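Local coordinates for protein catechol 1,2 dioxygenase (Acinetobacter radioresistens, PDB 2XSU) that probably catalyses the ferric-iron-dependent intradiol cleavage of catechol by dioxygen to cis,cis-muconate, the first step of its branch of the beta-ketoadipate pathway, at residues R89-D94 against A257-L262. The protein carries 1 engineered substitution. Residues are numbered along the deposited sequence; the frame is centred on the assembly and turned at random.
Sequences RADEAD and ATRDGL
Asp-91 on a helical turn and Arg-259 at the start of a beta turn face each other with their CA atoms 12.5 Å apart, the closest CA pair between the segments. Residues 89-94 are regular helix, with Ala-93 N hydrogen-bonded to Arg-89 O, whereas 257-262 is a loop that closes in a type II turn, Leu-262 N hydrogen-bonding to Arg-259 O at 3.0 Å. Gly-261 suits the third position of that turn, because its positive phi would press a CB against the preceding carbonyl O.

So wide a gap calls for one long side chain, and arginine supplies it. Arg-259 starts with CG anti to its carbonyl carbon and runs extended before bending at chi3 (77°), bringing the guanidinium to the carboxylate, which reaches out from the opposite direction. Asp-91 OD2 meets the NH1/NH2 edge in a salt bridge. Arg-259 NH1 is 2.8 Å from Asp-91 OD2, which accepts through its syn lone pair and sits a little out of the guanidinium plane; Arg-259 NH2 adds a weak bond to Asp-91 OD2, at 3.1 Å and 130°. One oxygen thus takes both nitrogens in a fork, and the two planes stand 51° apart. The short aspartate keeps its charge close to the helix, and its other oxygen, OD1, pairs with Arg-105, whose backbone O also accepts from Arg-259 NH1.

The bridge is a surface contact joining helix 82-96, in the N-terminal family region, to the loop between strands 238-244 and 263-269 of the catalytic beta domain, with Arg-259 about 11 Å from the iron ligand His-225 (side chain to side chain). On the helix, Asp-94 pairs with Arg-105 and Arg-236, while Arg-89 bridges to Glu-48 and Asp-51 of the second subunit; at the end of the turn, Leu-262 hydrogen-bonds through its backbone to Asn-243 of strand 238-244.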
# COMPACT_ATOMS: atom_id res chain seq x y z
N ARG A 89 0.37 21.38 -8.17
CA ARG A 89 1.06 21.14 -9.44
C ARG A 89 0.19 21.50 -10.65
O ARG A 89 0.68 22.12 -11.60
CB ARG A 89 1.56 19.70 -9.53
CG ARG A 89 2.73 19.46 -8.62
CD ARG A 89 3.44 18.15 -8.98
NE ARG A 89 4.49 18.43 -10.02
CZ ARG A 89 4.55 17.87 -11.22
NH1 ARG A 89 3.67 16.97 -11.66
NH2 ARG A 89 5.52 18.24 -12.04
N ALA A 90 -1.09 21.14 -10.62
CA ALA A 90 -1.95 21.40 -11.75
C ALA A 90 -2.13 22.91 -11.92
O ALA A 90 -2.16 23.41 -13.05
CB ALA A 90 -3.29 20.71 -11.56
N ASP A 91 -2.24 23.62 -10.79
CA ASP A 91 -2.39 25.09 -10.83
C ASP A 91 -1.14 25.73 -11.45
O ASP A 91 -1.26 26.68 -12.23
CB ASP A 91 -2.63 25.69 -9.43
CG ASP A 91 -4.08 25.55 -8.97
OD1 ASP A 91 -4.97 25.21 -9.76
OD2 ASP A 91 -4.31 25.82 -7.77
N GLU A 92 0.04 25.22 -11.10
CA GLU A 92 1.29 25.78 -11.64
C GLU A 92 1.46 25.47 -13.12
O GLU A 92 1.92 26.35 -13.89
CB GLU A 92 2.50 25.32 -10.82
CG GLU A 92 3.79 26.08 -11.17
CD GLU A 92 3.90 27.49 -10.56
OE1 GLU A 92 2.96 27.99 -9.91
OE2 GLU A 92 4.98 28.11 -10.73
N ALA A 93 1.10 24.24 -13.53
CA ALA A 93 1.06 23.90 -14.97
C ALA A 93 0.12 24.83 -15.75
O ALA A 93 0.46 25.28 -16.86
CB ALA A 93 0.67 22.44 -15.18
N ASP A 94 -1.04 25.15 -15.16
CA ASP A 94 -2.01 26.02 -15.84
C ASP A 94 -1.48 27.43 -15.93
O ASP A 94 -1.62 28.08 -16.98
CB ASP A 94 -3.36 26.03 -15.11
CG ASP A 94 -4.21 24.79 -15.40
OD1 ASP A 94 -3.87 23.89 -16.21
OD2 ASP A 94 -5.25 24.71 -14.71
N ALA A 257 -8.00 21.44 1.69
CA ALA A 257 -8.75 21.73 0.46
C ALA A 257 -9.32 23.14 0.40
O ALA A 257 -9.68 23.60 -0.70
CB ALA A 257 -9.87 20.71 0.29
N THR A 258 -9.42 23.83 1.53
CA THR A 258 -10.06 25.15 1.53
C THR A 258 -9.21 26.16 0.76
O THR A 258 -7.96 26.16 0.86
CB THR A 258 -10.27 25.65 2.98
OG1 THR A 258 -10.96 24.64 3.72
CG2 THR A 258 -11.13 26.92 3.06
N ARG A 259 -9.88 27.00 -0.02
CA ARG A 259 -9.25 28.06 -0.83
C ARG A 259 -10.06 29.31 -0.84
O ARG A 259 -11.29 29.25 -0.83
CB ARG A 259 -9.24 27.68 -2.34
CG ARG A 259 -8.45 26.50 -2.69
CD ARG A 259 -8.39 26.44 -4.19
NE ARG A 259 -7.44 27.40 -4.73
CZ ARG A 259 -6.68 27.14 -5.78
NH1 ARG A 259 -6.79 25.97 -6.40
NH2 ARG A 259 -5.78 28.05 -6.20
N ASP A 260 -9.38 30.45 -0.96
CA ASP A 260 -10.07 31.68 -1.31
C ASP A 260 -10.82 31.48 -2.63
O ASP A 260 -10.31 30.89 -3.60
CB ASP A 260 -9.06 32.83 -1.47
CG ASP A 260 -8.41 33.25 -0.16
OD1 ASP A 260 -8.94 32.93 0.94
OD2 ASP A 260 -7.34 33.91 -0.23
N GLY A 261 -12.04 31.94 -2.65
CA GLY A 261 -12.88 31.80 -3.81
C GLY A 261 -13.85 30.66 -3.65
O GLY A 261 -14.84 30.60 -4.38
N LEU A 262 -13.58 29.77 -2.68
CA LEU A 262 -14.43 28.59 -2.49
C LEU A 262 -15.08 28.57 -1.12
O LEU A 262 -15.49 27.50 -0.64
CB LEU A 262 -13.64 27.29 -2.70
CG LEU A 262 -12.97 27.13 -4.07
CD1 LEU A 262 -12.30 25.75 -4.13
CD2 LEU A 262 -14.01 27.28 -5.20